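Local coordinates for protein acetylene hydratase (PDB 2E7Z) that catalyses the hydration of acetylene to acetaldehyde, using a tungsten bis(molybdopterin guanine dinucleotide) cofactor and a [4Fe-4S] cluster, at residues A96-E101 with P403-A408; A143-V148 with Y357-Y362; S329-I334 with V465-E470; Q338-L343 with V378-N383. All coordinates share one frame; numbering follows the deposited sequence.

Interaction 1 (A96-E101 with P403-A408)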
loop_
_atom_site.group_PDB
_atom_site.type_symbol
_atom_site.label_atom_id
_atom_site.label_comp_id
_atom_site.label_asym_id
_atom_site.label_seq_id
_atom_site.Cartn_x
_atom_site.Cartn_y
_atom_site.Cartn_z
ATOM N N ALA A 96 31.408 4.485 4.676
ATOM C CA ALA A 96 32.705 5.129 4.410
ATOM C C ALA A 96 33.146 4.883 2.969
ATOM O O ALA A 96 33.789 5.725 2.362
ATOM C CB ALA A 96 33.742 4.610 5.369
ATOM N N LYS A 97 32.823 3.707 2.431
ATOM C CA LYS A 97 33.271 3.315 1.094
ATOM C C LYS A 97 32.332 3.841 0.018
ATOM O O LYS A 97 32.773 4.298 -1.032
ATOM C CB LYS A 97 33.388 1.786 0.993
ATOM C CG LYS A 97 33.893 1.252 -0.335
ATOM C CD LYS A 97 34.208 -0.231 -0.223
ATOM C CE LYS A 97 34.717 -0.804 -1.537
ATOM N NZ LYS A 97 35.077 -2.267 -1.426
ATOM N N TYR A 98 31.031 3.772 0.286
ATOM C CA TYR A 98 30.047 3.995 -0.750
ATOM C C TYR A 98 29.110 5.185 -0.486
ATOM O O TYR A 98 28.212 5.469 -1.297
ATOM C CB TYR A 98 29.223 2.726 -0.899
ATOM C CG TYR A 98 29.964 1.523 -1.411
ATOM C CD1 TYR A 98 30.354 1.443 -2.756
ATOM C CD2 TYR A 98 30.189 0.425 -0.584
ATOM C CE1 TYR A 98 30.983 0.309 -3.263
ATOM C CE2 TYR A 98 30.812 -0.700 -1.078
ATOM C CZ TYR A 98 31.199 -0.757 -2.421
ATOM O OH TYR A 98 31.788 -1.893 -2.949
ATOM N N GLY A 99 29.298 5.869 0.644
ATOM C CA GLY A 99 28.422 7.002 0.956
ATOM C C GLY A 99 27.171 6.547 1.705
ATOM O O GLY A 99 26.768 5.390 1.636
ATOM N N PRO A 100 26.528 7.465 2.437
ATOM C CA PRO A 100 25.317 7.041 3.167
ATOM C C PRO A 100 24.166 6.646 2.233
ATOM O O PRO A 100 23.321 5.855 2.617
ATOM C CB PRO A 100 24.956 8.297 3.987
ATOM C CG PRO A 100 25.594 9.459 3.231
ATOM C CD PRO A 100 26.862 8.904 2.624
ATOM N N GLU A 101 24.161 7.192 1.020
ATOM C CA GLU A 101 23.165 6.832 0.018
ATOM C C GLU A 101 23.233 5.353 -0.371
ATOM O O GLU A 101 22.318 4.861 -1.012
ATOM C CB GLU A 101 23.279 7.751 -1.213
ATOM C CG GLU A 101 24.590 7.644 -1.976
ATOM C CD GLU A 101 25.660 8.602 -1.483
ATOM O OE1 GLU A 101 25.551 9.120 -0.352
ATOM O OE2 GLU A 101 26.632 8.825 -2.229
ATOM N N PRO A 403 22.814 3.732 -10.873
ATOM C CA PRO A 403 23.862 4.750 -11.155
ATOM C C PRO A 403 24.961 4.788 -10.094
ATOM O O PRO A 403 26.035 5.365 -10.335
ATOM C CB PRO A 403 23.074 6.070 -11.123
ATOM C CG PRO A 403 21.910 5.772 -10.199
ATOM C CD PRO A 403 21.527 4.340 -10.497
ATOM N N TYR A 404 24.707 4.184 -8.933
ATOM C CA TYR A 404 25.724 4.063 -7.909
ATOM C C TYR A 404 25.377 2.893 -7.018
ATOM O O TYR A 404 24.229 2.426 -7.039
ATOM C CB TYR A 404 25.850 5.351 -7.078
ATOM C CG TYR A 404 24.572 5.844 -6.407
ATOM C CD1 TYR A 404 24.117 5.268 -5.222
ATOM C CD2 TYR A 404 23.861 6.918 -6.942
ATOM C CE1 TYR A 404 22.966 5.714 -4.601
ATOM C CE2 TYR A 404 22.706 7.384 -6.332
ATOM C CZ TYR A 404 22.267 6.762 -5.149
ATOM O OH TYR A 404 21.145 7.225 -4.484
ATOM N N PRO A 405 26.380 2.395 -6.276
ATOM C CA PRO A 405 26.081 1.212 -5.476
ATOM C C PRO A 405 25.211 1.426 -4.258
ATOM O O PRO A 405 25.371 2.387 -3.530
ATOM C CB PRO A 405 27.467 0.723 -5.021
ATOM C CG PRO A 405 28.470 1.517 -5.758
ATOM C CD PRO A 405 27.809 2.740 -6.281
ATOM N N VAL A 406 24.304 0.483 -4.042
ATOM C CA VAL A 406 23.593 0.335 -2.769
ATOM C C VAL A 406 24.066 -1.007 -2.211
ATOM O O VAL A 406 24.034 -2.018 -2.928
ATOM C CB VAL A 406 22.077 0.334 -2.968
ATOM C CG1 VAL A 406 21.337 -0.100 -1.686
ATOM C CG2 VAL A 406 21.623 1.713 -3.414
ATOM N N LYS A 407 24.588 -0.996 -0.984
ATOM C CA LYS A 407 25.310 -2.132 -0.436
ATOM C C LYS A 407 24.855 -2.525 0.945
ATOM O O LYS A 407 25.286 -3.574 1.414
ATOM C CB LYS A 407 26.826 -1.832 -0.413
ATOM C CG LYS A 407 27.412 -1.823 -1.827
ATOM C CD LYS A 407 27.511 -3.231 -2.406
ATOM C CE LYS A 407 28.137 -3.171 -3.786
ATOM N NZ LYS A 407 28.246 -4.538 -4.291
ATOM N N ALA A 408 24.017 -1.713 1.591
ATOM C CA ALA A 408 23.347 -2.121 2.829
ATOM C C ALA A 408 21.846 -2.035 2.613
ATOM O O ALA A 408 21.385 -1.079 1.993
ATOM C CB ALA A 408 23.757 -1.253 4.029
HETATM O O HOH W 1 27.149 4.631 -3.625
HETATM O O HOH W 2 30.924 -4.545 -2.178
#
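Tyr98, on the last turn of helix 80-98, lays one face of its ring against Lys407 in the segment that leads into strand 408-412. Strands 103-107 and 408-412, which follow the two segments, run side by side and parallel in a mixed sheet, so the contact joins the end of a helix to the approach of a strand in this DMSO reductase family fold. Lys407 CG stands 3.9 Å from the centroid of the Tyr98 ring, only 19° off the ring normal, which identifies a CH-pi contact. Lys97 CG lies 3.7 Å above the plane of the opposite face, so two lysine methylenes sandwich the phenol. Lys407 is bent at its second torsion (chi2 -73°), which turns its CE back toward the phenol oxygen of Tyr98. Pro405 approaches the CD1-CE1 side of the ring obliquely, its side chain crossing that of Tyr98 at about a right angle, with CG 3.5 Å from Tyr98 CD1. Farther along, Glu101 CG rests 3.6 Å from CE1 of Tyr404, the Glu101 carboxylate plane standing perpendicular to that ring.

The polar ends are held by second-shell partners: Glu101 OE1 forms a salt bridge with Lys347, Tyr404 OH is hydrogen-bonded to Leu350 O and Asn130 OD1, and Lys407 NZ to Glu401 and Asn432 O. Gly99 ends the helix with positive phi, at a point where a CB would collide with Glu101 OE2. One water spans the backbones, donating to Tyr98 O at 2.7 Å and to Pro405 O at 2.9 Å.

Interaction 2 (A143-V148 with Y357-Y362)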
loop_
_atom_site.group_PDB
_atom_site.type_symbol
_atom_site.label_atom_id
_atom_site.label_comp_id
_atom_site.label_asym_id
_atom_site.label_seq_id
_atom_site.Cartn_x
_atom_site.Cartn_y
_atom_site.Cartn_z
ATOM N N ALA A 143 -1.281 9.043 -2.733
ATOM C CA ALA A 143 -1.127 10.299 -2.028
ATOM C C ALA A 143 -0.346 11.320 -2.853
ATOM O O ALA A 143 -0.705 12.490 -2.861
ATOM C CB ALA A 143 -0.476 10.077 -0.646
ATOM N N GLY A 144 0.695 10.889 -3.571
ATOM C CA GLY A 144 1.412 11.816 -4.468
ATOM C C GLY A 144 0.499 12.438 -5.524
ATOM O O GLY A 144 0.541 13.651 -5.770
ATOM N N VAL A 145 -0.328 11.601 -6.146
ATOM C CA VAL A 145 -1.256 12.075 -7.174
ATOM C C VAL A 145 -2.302 13.017 -6.561
ATOM O O VAL A 145 -2.615 14.072 -7.119
ATOM C CB VAL A 145 -1.921 10.930 -7.941
ATOM C CG1 VAL A 145 -2.887 11.495 -8.991
ATOM C CG2 VAL A 145 -0.878 10.061 -8.650
ATOM N N HIS A 146 -2.842 12.631 -5.407
ATOM C CA HIS A 146 -3.794 13.513 -4.711
ATOM C C HIS A 146 -3.154 14.838 -4.370
ATOM O O HIS A 146 -3.777 15.890 -4.472
ATOM C CB HIS A 146 -4.279 12.879 -3.411
ATOM C CG HIS A 146 -5.325 11.831 -3.589
ATOM N ND1 HIS A 146 -6.402 11.714 -2.734
ATOM C CD2 HIS A 146 -5.430 10.811 -4.475
ATOM C CE1 HIS A 146 -7.138 10.681 -3.103
ATOM N NE2 HIS A 146 -6.567 10.114 -4.155
ATOM N N ARG A 147 -1.886 14.808 -3.987
ATOM C CA ARG A 147 -1.203 16.022 -3.572
ATOM C C ARG A 147 -0.962 17.006 -4.703
ATOM O O ARG A 147 -1.158 18.219 -4.542
ATOM C CB ARG A 147 0.081 15.668 -2.882
ATOM C CG ARG A 147 -0.217 15.184 -1.491
ATOM C CD ARG A 147 1.031 14.961 -0.762
ATOM N NE ARG A 147 1.723 16.217 -0.477
ATOM C CZ ARG A 147 2.956 16.290 -0.007
ATOM N NH1 ARG A 147 3.641 15.151 0.255
ATOM N NH2 ARG A 147 3.474 17.494 0.231
ATOM N N VAL A 148 -0.590 16.509 -5.872
ATOM C CA VAL A 148 -0.444 17.442 -7.003
ATOM C C VAL A 148 -1.791 18.010 -7.454
ATOM O O VAL A 148 -1.858 19.107 -8.046
ATOM C CB VAL A 148 0.315 16.839 -8.213
ATOM C CG1 VAL A 148 1.683 16.324 -7.773
ATOM C CG2 VAL A 148 -0.498 15.752 -8.929
ATOM N N TYR A 357 12.066 7.984 -12.727
ATOM C CA TYR A 357 10.698 8.331 -12.372
ATOM C C TYR A 357 10.705 9.272 -11.166
ATOM O O TYR A 357 10.406 8.876 -10.030
ATOM C CB TYR A 357 9.872 7.081 -12.106
ATOM C CG TYR A 357 9.794 6.216 -13.316
ATOM C CD1 TYR A 357 8.812 6.434 -14.266
ATOM C CD2 TYR A 357 10.677 5.133 -13.487
ATOM C CE1 TYR A 357 8.721 5.641 -15.398
ATOM C CE2 TYR A 357 10.604 4.338 -14.614
ATOM C CZ TYR A 357 9.629 4.609 -15.575
ATOM O OH TYR A 357 9.549 3.814 -16.696
ATOM N N PRO A 358 11.087 10.526 -11.404
ATOM C CA PRO A 358 11.269 11.471 -10.296
ATOM C C PRO A 358 9.998 11.872 -9.529
ATOM O O PRO A 358 10.099 12.427 -8.443
ATOM C CB PRO A 358 11.889 12.705 -10.999
ATOM C CG PRO A 358 11.393 12.576 -12.410
ATOM C CD PRO A 358 11.489 11.123 -12.696
ATOM N N PHE A 359 8.820 11.669 -10.102
ATOM C CA PHE A 359 7.581 12.183 -9.474
ATOM C C PHE A 359 7.535 11.995 -7.936
ATOM O O PHE A 359 7.366 12.943 -7.184
ATOM C CB PHE A 359 6.359 11.573 -10.162
ATOM C CG PHE A 359 5.036 11.898 -9.496
ATOM C CD1 PHE A 359 4.835 13.114 -8.843
ATOM C CD2 PHE A 359 3.984 11.013 -9.587
ATOM C CE1 PHE A 359 3.616 13.401 -8.209
ATOM C CE2 PHE A 359 2.745 11.301 -8.984
ATOM C CZ PHE A 359 2.573 12.502 -8.291
ATOM N N LEU A 360 7.698 10.760 -7.469
ATOM C CA LEU A 360 7.481 10.467 -6.051
ATOM C C LEU A 360 8.702 10.709 -5.150
ATOM O O LEU A 360 8.641 10.518 -3.921
ATOM C CB LEU A 360 6.921 9.048 -5.907
ATOM C CG LEU A 360 5.504 8.831 -6.498
ATOM C CD1 LEU A 360 5.122 7.360 -6.582
ATOM C CD2 LEU A 360 4.421 9.690 -5.759
ATOM N N THR A 361 9.800 11.145 -5.766
ATOM C CA THR A 361 11.002 11.528 -5.046
ATOM C C THR A 361 10.883 12.904 -4.421
ATOM O O THR A 361 9.962 13.661 -4.743
ATOM C CB THR A 361 12.269 11.509 -5.928
ATOM O OG1 THR A 361 12.202 12.622 -6.854
ATOM C CG2 THR A 361 12.439 10.169 -6.677
ATOM N N TYR A 362 11.834 13.241 -3.555
ATOM C CA TYR A 362 11.942 14.635 -3.084
ATOM C C TYR A 362 11.885 15.627 -4.233
ATOM O O TYR A 362 11.223 16.680 -4.125
ATOM C CB TYR A 362 13.244 14.887 -2.361
ATOM C CG TYR A 362 13.341 14.269 -0.990
ATOM C CD1 TYR A 362 12.677 14.845 0.096
ATOM C CD2 TYR A 362 14.145 13.148 -0.772
ATOM C CE1 TYR A 362 12.794 14.301 1.375
ATOM C CE2 TYR A 362 14.249 12.564 0.510
ATOM C CZ TYR A 362 13.584 13.162 1.569
ATOM O OH TYR A 362 13.697 12.663 2.836
#
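The Phe359 ring drives end-on into helix 140-150, meeting the turn from Gly144 to Val148. This is a loop-on-helix packing, and the loop runs straight into helix 362-365, for which Thr361 is the N-cap. The helix side begins two residues after Cys138, the tungsten ligand, whose side chain lies about 11 Å from that of Leu360. Orientation decides the contact: with CG anti to the backbone N (chi1 173°), the ring is carried to the helix and meets it with its rim, and CZ comes within 3.4 Å of Gly144 O, which sits near the ring plane. Val145 CG2 also lies in that plane, 3.8 Å from Phe359 CE2, the two side chains crossing at about a right angle. Val148 approaches obliquely, its CG1 3.5 Å from Phe359 CE1. Leu360 then folds over one face of the same ring with its CD2, and that methyl also reaches Gly144 CA at 3.9 Å. A CB on Gly144 would clash with it, at 2.4 Å from Leu360 CD2. Replacing Phe359 with an alanine would probably open a gap against Gly144 and Val148 and leave Phe566 without its edge-to-face partner. On the loop's far side Thr361 OG1 caps Gly364 N and also donates to Pro358 O at 2.6 Å, in the carbonyl plane and on a lone pair, while Thr361 N bonds to that same oxygen.

Interaction 3 (S329-I334 with V465-E470); sequences SDLVPI and VQPNWE
Val465 starts a run of contacts in which the loop 465-470 passes along Leu331 and Ile334, at the N-terminal end of helix 334-337, where Pro333 holds the N-cap position. Val465 CG1 is a loose neighbour of Leu331 CD1 at 4.4 Å. The Gln466 carbonyl comes closer, with its O 3.7 Å from the same CD1 of Leu331, while the side chain of Gln466 starts away from the first segment and is hydrogen-bonded to Gln113. A cis peptide leads into Pro467, whose CD meets Leu331 CD1 at 4.0 Å. Its carbonyl O then lies 3.6 Å from Ile334 CD1, so Leu331 and Ile334 are set against successive parts of one bent backbone. Asn468 brings its end beside Ile334 CD1. Trp469 leaves the backbone away from the first segment, its side chain touching Asp10, the active-site residue, and Ile110 of the cofactor site.

Glu470 closes the run. Its CG is anti to the backbone N and the chain bends at chi2 (135°), which lets the carboxylate slide past Ile334 in the opposite direction and reach the backbone N-H of Ile334, the first helical residue. Ser335 OG takes the other oxygen, OE2, and the positive end of the helix would probably stabilise the charge. A glutamine in its place, uncharged and with an NH2 for one oxygen, would probably leave either Ile334 N or Ser335 OG without its acceptor. The bond itself, Ile334 N to Glu470 OE1, is 2.9 Å long, with an angle of 144° at the hydrogen, and meets the oxygen on its syn side 26° out of the carboxylate plane.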
loop_
_atom_site.group_PDB
_atom_site.type_symbol
_atom_site.label_atom_id
_atom_site.label_comp_id
_atom_site.label_asym_id
_atom_site.label_seq_id
_atom_site.Cartn_x
_atom_site.Cartn_y
_atom_site.Cartn_z
ATOM N N SER A 329 -4.001 17.430 14.334
ATOM C CA SER A 329 -3.920 18.726 14.994
ATOM C C SER A 329 -3.478 18.665 16.448
ATOM O O SER A 329 -2.993 19.664 16.972
ATOM C CB SER A 329 -5.275 19.472 14.896
ATOM O OG SER A 329 -6.279 18.715 15.561
ATOM N N ASP A 330 -3.622 17.507 17.097
ATOM C CA ASP A 330 -3.351 17.386 18.547
ATOM C C ASP A 330 -1.913 16.924 18.822
ATOM O O ASP A 330 -1.497 16.925 19.983
ATOM C CB ASP A 330 -4.243 16.303 19.189
ATOM C CG ASP A 330 -5.713 16.683 19.301
ATOM O OD1 ASP A 330 -6.075 17.893 19.256
ATOM O OD2 ASP A 330 -6.510 15.720 19.465
ATOM N N LEU A 331 -1.174 16.502 17.792
ATOM C CA LEU A 331 0.061 15.715 17.968
ATOM C C LEU A 331 1.270 16.378 17.307
ATOM O O LEU A 331 1.110 17.194 16.383
ATOM C CB LEU A 331 -0.141 14.307 17.364
ATOM C CG LEU A 331 -1.396 13.542 17.754
ATOM C CD1 LEU A 331 -1.464 12.210 16.980
ATOM C CD2 LEU A 331 -1.403 13.318 19.278
ATOM N N VAL A 332 2.472 16.031 17.760
ATOM C CA VAL A 332 3.676 16.456 17.043
ATOM C C VAL A 332 3.714 15.720 15.713
ATOM O O VAL A 332 3.677 14.504 15.689
ATOM C CB VAL A 332 4.955 16.156 17.837
ATOM C CG1 VAL A 332 6.180 16.569 17.040
ATOM C CG2 VAL A 332 4.914 16.883 19.185
ATOM N N PRO A 333 3.734 16.443 14.583
ATOM C CA PRO A 333 3.698 15.727 13.283
ATOM C C PRO A 333 4.845 14.725 13.102
ATOM O O PRO A 333 6.017 15.021 13.387
ATOM C CB PRO A 333 3.754 16.864 12.234
ATOM C CG PRO A 333 3.166 18.017 12.975
ATOM C CD PRO A 333 3.724 17.899 14.393
ATOM N N ILE A 334 4.493 13.557 12.584
ATOM C CA ILE A 334 5.512 12.579 12.197
ATOM C C ILE A 334 6.483 13.244 11.204
ATOM O O ILE A 334 7.695 13.026 11.258
ATOM C CB ILE A 334 4.837 11.367 11.576
ATOM C CG1 ILE A 334 4.134 10.544 12.679
ATOM C CG2 ILE A 334 5.818 10.508 10.777
ATOM C CD1 ILE A 334 3.239 9.409 12.157
ATOM N N VAL A 465 -0.137 4.812 19.535
ATOM C CA VAL A 465 -0.889 6.024 19.251
ATOM C C VAL A 465 -0.954 6.176 17.739
ATOM O O VAL A 465 0.068 6.127 17.059
ATOM C CB VAL A 465 -0.198 7.268 19.877
ATOM C CG1 VAL A 465 -0.764 8.592 19.316
ATOM C CG2 VAL A 465 -0.333 7.234 21.395
ATOM N N GLN A 466 -2.166 6.378 17.230
ATOM C CA GLN A 466 -2.372 6.634 15.799
ATOM C C GLN A 466 -2.619 8.123 15.577
ATOM O O GLN A 466 -2.874 8.854 16.532
ATOM C CB GLN A 466 -3.586 5.845 15.316
ATOM C CG GLN A 466 -3.315 4.350 15.354
ATOM C CD GLN A 466 -4.338 3.536 14.592
ATOM O OE1 GLN A 466 -5.528 3.797 14.695
ATOM N NE2 GLN A 466 -3.873 2.533 13.827
ATOM N N PRO A 467 -2.604 8.584 14.311
ATOM C CA PRO A 467 -2.401 7.796 13.087
ATOM C C PRO A 467 -0.937 7.612 12.695
ATOM O O PRO A 467 -0.119 8.509 12.923
ATOM C CB PRO A 467 -3.118 8.637 12.025
ATOM C CG PRO A 467 -2.905 10.081 12.498
ATOM C CD PRO A 467 -2.955 9.993 14.027
ATOM N N ASN A 468 -0.620 6.451 12.115
ATOM C CA ASN A 468 0.728 6.194 11.623
ATOM C C ASN A 468 0.916 6.242 10.121
ATOM O O ASN A 468 2.007 5.983 9.603
ATOM C CB ASN A 468 1.216 4.920 12.251
ATOM C CG ASN A 468 1.388 5.105 13.749
ATOM O OD1 ASN A 468 0.651 4.534 14.564
ATOM N ND2 ASN A 468 2.304 5.997 14.113
ATOM N N TRP A 469 -0.164 6.644 9.450
ATOM C CA TRP A 469 -0.072 7.209 8.113
ATOM C C TRP A 469 -0.497 8.654 8.286
ATOM O O TRP A 469 -1.668 8.940 8.578
ATOM C CB TRP A 469 -1.014 6.491 7.146
ATOM C CG TRP A 469 -0.503 5.160 6.616
ATOM C CD1 TRP A 469 0.793 4.741 6.534
ATOM C CD2 TRP A 469 -1.301 4.117 6.049
ATOM N NE1 TRP A 469 0.848 3.496 5.949
ATOM C CE2 TRP A 469 -0.427 3.087 5.653
ATOM C CE3 TRP A 469 -2.681 3.943 5.863
ATOM C CZ2 TRP A 469 -0.881 1.908 5.078
ATOM C CZ3 TRP A 469 -3.124 2.767 5.295
ATOM C CH2 TRP A 469 -2.236 1.771 4.904
ATOM N N GLU A 470 0.467 9.555 8.148
ATOM C CA GLU A 470 0.200 10.962 8.421
ATOM C C GLU A 470 -0.688 11.540 7.350
ATOM O O GLU A 470 -0.357 11.510 6.153
ATOM C CB GLU A 470 1.514 11.714 8.562
ATOM C CG GLU A 470 1.328 13.203 8.871
ATOM C CD GLU A 470 2.243 13.725 9.978
ATOM O OE1 GLU A 470 1.975 13.430 11.162
ATOM O OE2 GLU A 470 3.215 14.460 9.682
#

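Interaction 4 (Q338-L343 with V378-N383)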
loop_
_atom_site.group_PDB
_atom_site.type_symbol
_atom_site.label_atom_id
_atom_site.label_comp_id
_atom_site.label_asym_id
_atom_site.label_seq_id
_atom_site.Cartn_x
_atom_site.Cartn_y
_atom_site.Cartn_z
ATOM N N GLN A 338 10.589 13.350 11.449
ATOM C CA GLN A 338 11.419 12.775 10.378
ATOM C C GLN A 338 12.599 13.663 9.928
ATOM O O GLN A 338 13.534 13.153 9.333
ATOM C CB GLN A 338 10.565 12.409 9.171
ATOM C CG GLN A 338 9.604 11.280 9.460
ATOM C CD GLN A 338 8.710 10.924 8.295
ATOM O OE1 GLN A 338 8.307 11.826 7.536
ATOM N NE2 GLN A 338 8.350 9.623 8.144
ATOM N N MET A 339 12.540 14.985 10.172
ATOM C CA MET A 339 13.686 15.890 9.904
ATOM C C MET A 339 14.157 15.771 8.477
ATOM O O MET A 339 15.365 15.715 8.218
ATOM C CB MET A 339 14.835 15.578 10.862
ATOM C CG MET A 339 14.558 16.057 12.246
ATOM S SD MET A 339 15.932 15.744 13.399
ATOM C CE MET A 339 17.332 16.529 12.570
ATOM N N HIS A 340 13.209 15.795 7.533
ATOM C CA HIS A 340 13.575 15.904 6.114
ATOM C C HIS A 340 14.422 17.125 5.774
ATOM O O HIS A 340 15.247 17.060 4.875
ATOM C CB HIS A 340 12.321 15.902 5.248
ATOM C CG HIS A 340 11.533 14.640 5.380
ATOM N ND1 HIS A 340 11.958 13.437 4.858
ATOM C CD2 HIS A 340 10.350 14.396 5.994
ATOM C CE1 HIS A 340 11.065 12.499 5.145
ATOM N NE2 HIS A 340 10.071 13.054 5.822
ATOM N N GLU A 341 14.252 18.197 6.521
ATOM C CA GLU A 341 15.055 19.363 6.167
ATOM C C GLU A 341 16.533 19.122 6.434
ATOM O O GLU A 341 17.367 19.695 5.714
ATOM C CB GLU A 341 14.543 20.663 6.790
ATOM C CG GLU A 341 15.276 21.889 6.276
ATOM C CD GLU A 341 14.919 22.247 4.846
ATOM O OE1 GLU A 341 13.743 22.553 4.595
ATOM O OE2 GLU A 341 15.825 22.279 3.983
ATOM N N ALA A 342 16.869 18.251 7.381
ATOM C CA ALA A 342 18.242 17.939 7.697
ATOM C C ALA A 342 18.999 17.214 6.602
ATOM O O ALA A 342 20.221 17.287 6.579
ATOM C CB ALA A 342 18.347 17.158 8.987
ATOM N N LEU A 343 18.296 16.474 5.743
ATOM C CA LEU A 343 18.977 15.759 4.665
ATOM C C LEU A 343 19.452 16.768 3.613
ATOM O O LEU A 343 18.638 17.518 3.063
ATOM C CB LEU A 343 18.035 14.794 3.998
ATOM C CG LEU A 343 18.594 13.892 2.898
ATOM C CD1 LEU A 343 19.660 12.958 3.452
ATOM C CD2 LEU A 343 17.471 13.109 2.283
ATOM N N VAL A 378 3.974 22.435 7.558
ATOM C CA VAL A 378 4.973 21.379 7.425
ATOM C C VAL A 378 5.464 21.419 5.991
ATOM O O VAL A 378 4.711 21.113 5.072
ATOM C CB VAL A 378 4.373 19.985 7.761
ATOM C CG1 VAL A 378 5.335 18.905 7.413
ATOM C CG2 VAL A 378 4.047 19.909 9.246
ATOM N N LYS A 379 6.722 21.803 5.807
ATOM C CA LYS A 379 7.309 21.937 4.477
ATOM C C LYS A 379 7.372 20.593 3.767
ATOM O O LYS A 379 7.038 20.487 2.584
ATOM C CB LYS A 379 8.709 22.525 4.568
ATOM C CG LYS A 379 9.409 22.604 3.223
ATOM C CD LYS A 379 10.715 23.350 3.346
ATOM C CE LYS A 379 11.501 23.240 2.072
ATOM N NZ LYS A 379 12.785 23.962 2.208
ATOM N N TYR A 380 7.819 19.565 4.491
ATOM C CA TYR A 380 7.903 18.213 3.961
ATOM C C TYR A 380 6.782 17.382 4.586
ATOM O O TYR A 380 6.976 16.743 5.615
ATOM C CB TYR A 380 9.269 17.581 4.277
ATOM C CG TYR A 380 10.404 18.276 3.574
ATOM C CD1 TYR A 380 10.697 17.991 2.244
ATOM C CD2 TYR A 380 11.175 19.237 4.237
ATOM C CE1 TYR A 380 11.745 18.590 1.600
ATOM C CE2 TYR A 380 12.226 19.879 3.580
ATOM C CZ TYR A 380 12.494 19.544 2.257
ATOM O OH TYR A 380 13.529 20.101 1.564
ATOM N N PHE A 381 5.611 17.387 3.961
ATOM C CA PHE A 381 4.414 16.766 4.496
ATOM C C PHE A 381 4.501 15.336 4.026
ATOM O O PHE A 381 4.301 15.031 2.862
ATOM C CB PHE A 381 3.189 17.504 3.938
ATOM C CG PHE A 381 1.859 16.875 4.252
ATOM C CD1 PHE A 381 1.656 16.052 5.350
ATOM C CD2 PHE A 381 0.757 17.176 3.442
ATOM C CE1 PHE A 381 0.398 15.504 5.598
ATOM C CE2 PHE A 381 -0.507 16.646 3.697
ATOM C CZ PHE A 381 -0.691 15.813 4.785
ATOM N N HIS A 382 4.840 14.443 4.959
ATOM C CA HIS A 382 4.989 13.009 4.672
ATOM C C HIS A 382 3.584 12.428 4.687
ATOM O O HIS A 382 3.171 11.807 5.662
ATOM C CB HIS A 382 5.873 12.355 5.727
ATOM C CG HIS A 382 6.177 10.925 5.443
ATOM N ND1 HIS A 382 5.412 9.897 5.951
ATOM C CD2 HIS A 382 7.161 10.351 4.711
ATOM C CE1 HIS A 382 5.940 8.743 5.567
ATOM N NE2 HIS A 382 6.991 8.990 4.802
ATOM N N ASN A 383 2.852 12.642 3.595
ATOM C CA ASN A 383 1.454 12.230 3.529
ATOM C C ASN A 383 1.332 10.760 3.150
ATOM O O ASN A 383 1.566 10.370 1.994
ATOM C CB ASN A 383 0.776 13.167 2.530
ATOM C CG ASN A 383 -0.768 13.090 2.518
ATOM O OD1 ASN A 383 -1.369 13.577 1.563
ATOM N ND2 ASN A 383 -1.401 12.512 3.534
#
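An inverse gamma turn centred on His382 receives Gln338, near the end of helix 334-337. The Gln338 amide stands perpendicular to the His382 ring, with NE2 3.5 Å above the ring plane, over its centre. Its OE1 lies instead at the root of the imidazole, 3.1 Å from His382 CB. That oxygen is also gripped by its own segment: His340 NE2 donates to Gln338 OE1 at 2.7 Å with an angle of 150° at the hydrogen. The donor sits 55° out of the carbonyl plane, off the lone pairs, and the bond fixes the amide against the ring. Past Met339, which has positive phi, the chain coils into a 3-10 segment, 340-342, and brings His340 and Glu341 against Tyr380. His340 CB lies over a face of the Tyr380 ring, 3.9 Å from the centroid, a CH-pi contact, while the two rings meet obliquely. Toward the surface, Glu341 is bent at chi2 and modelled in two conformers, so its contacts are less certain. In the conformer given, OE1 comes to the Tyr380 edge and accepts a hydrogen bond from Lys379 NZ at 2.9 Å on its syn lone pair, part of a salt bridge.

In the fold
Interactions 2, 3 and 4 are buried, whereas interaction 1 is only partly so, its centre about 27 Å from that of the chain. Chemistry follows place: interaction 2 is largely apolar and carries no hydrogen bond across its segments, interaction 3 adds a buried carboxylate to apolar packing, interaction 4 grades from an inner amide-imidazole contact to an outer salt bridge, and interaction 1 brings in waters. Interactions 3 and 4 share helix 334-337, one meeting its start and the other following its end, and they touch where Asn383 ND2 lies 3.0 Å from Glu470 O. Interaction 4 also touches interaction 2, Tyr362 OH lying 2.8 Å from His340 ND1. Interaction 1 touches none of the others.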